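Local coordinates for Card1 endonuclease domain-containing protein (Vibrio cholerae, PDB 1XMX) that is of uncharacterised function but probably binds nucleic acid and carries a Card1-like endonuclease domain of the PDDEXK clan, at residues Asp146-Arg154 / Arg329-Ala337. Residues are numbered along the deposited sequence; the frame is centred on the assembly and turned at random.
Sequences DYLTIFGAR and RDLLGGLQA
Leu-331 meets Phe-151 through its carbonyl oxygen, which lies 3.6 Å from Phe-151 CB, while its side chain touches Arg-283 of strand 279-285. Leu-332 follows with separate contributions. Its carbonyl O approaches Phe-151 CD2 obliquely at 3.4 Å. Its CB lies 4.1 Å from Leu-148 CD2. With CG beside the backbone N (chi1 -59°), its CD2 methyl reaches Ala-153 CB, at 3.9 Å. Gly-333 then slides its backbone across one face of the Phe-151 ring in a CH-pi contact, CA 4.1 Å from the ring centroid; Ile-150 CG2 takes the opposite face. The carbonyl O of Gly-333 lies near the plane of the Tyr-147 ring at its edge, and water 1 donates hydrogen bonds to this O (2.8 Å) and to Tyr-147 OH, a hydroxyl also bonded to Asn-302 O. Gly-334, at positive phi, carries its N over the same Phe-151 face, 3.7 Å from CZ. An aromatic ring thus packs flat on the bare backbone of two consecutive glycines. The axes of 146-150 and 329-333 stand at 97°, where helix 144-150 meets helix 321-333 of the Card1-like endonuclease region; the first ends in a Schellman motif with Gly-152 as C-prime residue.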
ATOM      1  N   ASP A 146       3.759   6.731   5.778  1.00 25.15           N
ATOM      2  CA  ASP A 146       4.607   7.700   5.065  1.00 22.89           C
ATOM      3  C   ASP A 146       4.153   7.843   3.663  1.00 23.18           C
ATOM      4  O   ASP A 146       4.137   8.971   3.111  1.00 24.28           O
ATOM      5  CB  ASP A 146       6.005   7.177   4.987  1.00 24.54           C
ATOM      6  CG  ASP A 146       6.739   7.384   6.247  1.00 26.75           C
ATOM      7  OD1 ASP A 146       6.265   8.256   7.048  1.00 28.89           O
ATOM      8  OD2 ASP A 146       7.770   6.679   6.426  1.00 28.28           O
ATOM      9  N   TYR A 147       3.789   6.697   3.078  1.00 21.34           N
ATOM     10  CA  TYR A 147       3.297   6.672   1.711  1.00 19.99           C
ATOM     11  C   TYR A 147       2.039   7.490   1.576  1.00 20.44           C
ATOM     12  O   TYR A 147       1.914   8.276   0.644  1.00 20.43           O
ATOM     13  CB  TYR A 147       2.972   5.245   1.277  1.00 19.97           C
ATOM     14  CG  TYR A 147       3.758   4.874   0.046  1.00 19.99           C
ATOM     15  CD1 TYR A 147       3.381   5.337  -1.203  1.00 19.86           C
ATOM     16  CD2 TYR A 147       4.903   4.085   0.134  1.00 20.19           C
ATOM     17  CE1 TYR A 147       4.109   5.008  -2.333  1.00 19.32           C
ATOM     18  CE2 TYR A 147       5.652   3.747  -1.006  1.00 18.61           C
ATOM     19  CZ  TYR A 147       5.227   4.205  -2.227  1.00 18.46           C
ATOM     20  OH  TYR A 147       5.929   3.894  -3.352  1.00 19.17           O
ATOM     21  N   LEU A 148       1.096   7.321   2.503  1.00 19.66           N
ATOM     22  CA  LEU A 148      -0.126   8.089   2.418  1.00 19.60           C
ATOM     23  C   LEU A 148       0.136   9.576   2.563  1.00 20.20           C
ATOM     24  O   LEU A 148      -0.452  10.379   1.811  1.00 23.36           O
ATOM     25  CB  LEU A 148      -1.194   7.607   3.396  1.00 19.79           C
ATOM     26  CG  LEU A 148      -1.595   6.130   3.212  1.00 21.18           C
ATOM     27  CD1 LEU A 148      -2.480   5.647   4.336  1.00 18.48           C
ATOM     28  CD2 LEU A 148      -2.281   5.896   1.889  1.00 19.93           C
ATOM     29  N   THR A 149       0.991   9.959   3.515  1.00 17.80           N
ATOM     30  CA  THR A 149       1.301  11.357   3.711  1.00 19.26           C
ATOM     31  C   THR A 149       1.845  11.945   2.405  1.00 19.43           C
ATOM     32  O   THR A 149       1.397  12.990   1.923  1.00 22.25           O
ATOM     33  CB  THR A 149       2.344  11.528   4.805  1.00 20.46           C
ATOM     34  OG1 THR A 149       1.793  11.010   6.002  1.00 23.84           O
ATOM     35  CG2 THR A 149       2.740  13.014   4.989  1.00 19.87           C
ATOM     36  N   ILE A 150       2.816  11.269   1.835  1.00 19.30           N
ATOM     37  CA  ILE A 150       3.414  11.757   0.607  1.00 21.61           C
ATOM     38  C   ILE A 150       2.360  12.079  -0.434  1.00 23.32           C
ATOM     39  O   ILE A 150       2.492  13.094  -1.133  1.00 23.43           O
ATOM     40  CB  ILE A 150       4.445  10.784   0.028  1.00 20.76           C
ATOM     41  CG1 ILE A 150       5.684  10.770   0.939  1.00 20.70           C
ATOM     42  CG2 ILE A 150       4.796  11.188  -1.440  1.00 19.43           C
ATOM     43  CD1 ILE A 150       6.737   9.728   0.541  1.00 21.34           C
ATOM     44  N   PHE A 151       1.335  11.224  -0.546  1.00 23.44           N
ATOM     45  CA  PHE A 151       0.315  11.416  -1.575  1.00 23.93           C
ATOM     46  C   PHE A 151      -0.946  12.176  -1.160  1.00 24.33           C
ATOM     47  O   PHE A 151      -1.964  12.149  -1.857  1.00 26.57           O
ATOM     48  CB  PHE A 151      -0.020  10.095  -2.253  1.00 21.66           C
ATOM     49  CG  PHE A 151       1.067   9.626  -3.187  1.00 22.55           C
ATOM     50  CD1 PHE A 151       1.130  10.092  -4.487  1.00 21.49           C
ATOM     51  CD2 PHE A 151       2.019   8.717  -2.770  1.00 22.33           C
ATOM     52  CE1 PHE A 151       2.119   9.683  -5.330  1.00 21.92           C
ATOM     53  CE2 PHE A 151       2.998   8.301  -3.624  1.00 20.39           C
ATOM     54  CZ  PHE A 151       3.050   8.776  -4.906  1.00 20.57           C
ATOM     55  N   GLY A 152      -0.872  12.853  -0.023  1.00 24.90           N
ATOM     56  CA  GLY A 152      -1.900  13.826   0.345  1.00 24.24           C
ATOM     57  C   GLY A 152      -3.078  13.293   1.122  1.00 26.78           C
ATOM     58  O   GLY A 152      -4.128  13.958   1.198  1.00 27.73           O
ATOM     59  N   ALA A 153      -2.877  12.131   1.732  1.00 25.25           N
ATOM     60  CA  ALA A 153      -3.905  11.377   2.409  1.00 29.10           C
ATOM     61  C   ALA A 153      -3.375  11.118   3.808  1.00 30.56           C
ATOM     62  O   ALA A 153      -2.220  11.428   4.117  1.00 33.12           O
ATOM     63  CB  ALA A 153      -4.163  10.052   1.680  1.00 25.46           C
ATOM     64  N   ARG A 154      -4.210  10.613   4.680  1.00 31.86           N
ATOM     65  CA  ARG A 154      -3.716  10.239   5.992  1.00 32.96           C
ATOM     66  C   ARG A 154      -4.444   8.982   6.428  1.00 32.86           C
ATOM     67  O   ARG A 154      -5.664   8.874   6.241  1.00 32.54           O
ATOM     68  CB  ARG A 154      -3.981  11.358   6.974  1.00 33.91           C
ATOM     69  CG  ARG A 154      -4.383  10.864   8.321  1.00 36.94           C
ATOM     70  CD  ARG A 154      -4.762  12.027   9.160  1.00 38.93           C
ATOM     71  NE  ARG A 154      -6.138  12.444   8.957  1.00 39.67           N
ATOM     72  CZ  ARG A 154      -7.118  12.038   9.750  1.00 41.26           C
ATOM     73  NH1 ARG A 154      -6.833  11.211  10.756  1.00 41.03           N
ATOM     74  NH2 ARG A 154      -8.368  12.444   9.537  1.00 41.87           N
ATOM     75  N   ARG A 329      -5.307   2.953  -6.045  1.00 27.73           N
ATOM     76  CA  ARG A 329      -3.940   2.575  -6.293  1.00 28.32           C
ATOM     77  C   ARG A 329      -3.120   3.810  -6.803  1.00 28.02           C
ATOM     78  O   ARG A 329      -2.177   4.293  -6.142  1.00 25.64           O
ATOM     79  CB  ARG A 329      -4.039   1.428  -7.286  1.00 25.93           C
ATOM     80  CG  ARG A 329      -2.739   0.814  -7.762  1.00 28.01           C
ATOM     81  CD  ARG A 329      -2.666   1.134  -9.196  1.00 28.37           C
ATOM     82  NE  ARG A 329      -2.933  -0.004 -10.021  1.00 28.85           N
ATOM     83  CZ  ARG A 329      -3.230   0.115 -11.303  1.00 30.77           C
ATOM     84  NH1 ARG A 329      -3.341   1.335 -11.826  1.00 32.91           N
ATOM     85  NH2 ARG A 329      -3.445  -0.964 -12.050  1.00 31.57           N
ATOM     86  N   ASP A 330      -3.550   4.362  -7.936  1.00 29.09           N
ATOM     87  CA  ASP A 330      -2.962   5.570  -8.526  1.00 29.91           C
ATOM     88  C   ASP A 330      -2.820   6.719  -7.547  1.00 29.14           C
ATOM     89  O   ASP A 330      -1.725   7.241  -7.332  1.00 31.19           O
ATOM     90  CB  ASP A 330      -3.800   6.000  -9.740  1.00 32.21           C
ATOM     91  CG  ASP A 330      -3.819   4.914 -10.860  1.00 35.59           C
ATOM     92  OD1 ASP A 330      -2.801   4.131 -10.963  1.00 36.24           O
ATOM     93  OD2 ASP A 330      -4.843   4.835 -11.620  1.00 35.05           O
ATOM     94  N   LEU A 331      -3.935   7.094  -6.935  1.00 27.45           N
ATOM     95  CA  LEU A 331      -4.031   8.259  -6.102  1.00 24.48           C
ATOM     96  C   LEU A 331      -3.304   8.105  -4.766  1.00 22.62           C
ATOM     97  O   LEU A 331      -2.947   9.106  -4.143  1.00 18.34           O
ATOM     98  CB  LEU A 331      -5.524   8.562  -5.836  1.00 29.56           C
ATOM     99  CG  LEU A 331      -6.166   9.658  -6.731  1.00 32.39           C
ATOM    100  CD1 LEU A 331      -7.378   9.202  -7.454  1.00 33.23           C
ATOM    101  CD2 LEU A 331      -6.521  10.919  -5.929  1.00 34.88           C
ATOM    102  N   LEU A 332      -3.113   6.868  -4.292  1.00 20.71           N
ATOM    103  CA  LEU A 332      -2.492   6.677  -2.965  1.00 19.44           C
ATOM    104  C   LEU A 332      -1.010   6.246  -3.008  1.00 17.54           C
ATOM    105  O   LEU A 332      -0.269   6.303  -1.994  1.00 16.92           O
ATOM    106  CB  LEU A 332      -3.336   5.700  -2.095  1.00 19.03           C
ATOM    107  CG  LEU A 332      -4.826   6.072  -1.777  1.00 20.87           C
ATOM    108  CD1 LEU A 332      -5.492   5.003  -0.994  1.00 18.94           C
ATOM    109  CD2 LEU A 332      -5.025   7.354  -0.994  1.00 21.04           C
ATOM    110  N   GLY A 333      -0.564   5.764  -4.150  1.00 19.45           N
ATOM    111  CA  GLY A 333       0.810   5.326  -4.215  1.00 20.25           C
ATOM    112  C   GLY A 333       1.491   5.628  -5.522  1.00 22.02           C
ATOM    113  O   GLY A 333       2.606   5.147  -5.759  1.00 23.25           O
ATOM    114  N   GLY A 334       0.799   6.323  -6.415  1.00 20.87           N
ATOM    115  CA  GLY A 334       1.422   6.798  -7.630  1.00 19.59           C
ATOM    116  C   GLY A 334       1.728   5.706  -8.585  1.00 20.42           C
ATOM    117  O   GLY A 334       1.095   4.662  -8.559  1.00 20.60           O
ATOM    118  N   LEU A 335       2.716   5.937  -9.438  1.00 19.75           N
ATOM    119  CA  LEU A 335       2.883   5.130 -10.634  1.00 21.70           C
ATOM    120  C   LEU A 335       3.367   3.706 -10.399  1.00 20.88           C
ATOM    121  O   LEU A 335       3.139   2.823 -11.223  1.00 22.08           O
ATOM    122  CB  LEU A 335       3.847   5.799 -11.609  1.00 24.47           C
ATOM    123  CG  LEU A 335       3.539   7.154 -12.237  1.00 28.52           C
ATOM    124  CD1 LEU A 335       4.594   7.499 -13.321  1.00 27.68           C
ATOM    125  CD2 LEU A 335       2.177   7.060 -12.853  1.00 29.05           C
ATOM    126  N   GLN A 336       4.062   3.484  -9.301  1.00 20.57           N
ATOM    127  CA  GLN A 336       4.611   2.162  -9.019  1.00 20.39           C
ATOM    128  C   GLN A 336       3.632   1.347  -8.148  1.00 19.98           C
ATOM    129  O   GLN A 336       3.907   0.170  -7.835  1.00 16.67           O
ATOM    130  CB  GLN A 336       5.938   2.303  -8.248  1.00 23.91           C
ATOM    131  CG  GLN A 336       7.240   2.420  -9.081  1.00 26.03           C
ATOM    132  CD  GLN A 336       7.157   3.515 -10.073  1.00 28.38           C
ATOM    133  OE1 GLN A 336       7.190   4.713  -9.714  1.00 30.46           O
ATOM    134  NE2 GLN A 336       7.014   3.137 -11.341  1.00 27.20           N
ATOM    135  N   ALA A 337       2.540   1.973  -7.683  1.00 17.48           N
ATOM    136  CA  ALA A 337       1.645   1.213  -6.785  1.00 15.82           C
ATOM    137  C   ALA A 337       0.931   0.041  -7.498  1.00 15.28           C
ATOM    138  O   ALA A 337       0.696   0.038  -8.724  1.00 14.67           O
ATOM    139  CB  ALA A 337       0.679   2.105  -6.033  1.00 15.01           C
TER
HETATM  140  O   HOH W   1       4.054   2.855  -5.026  1.00 18.08           O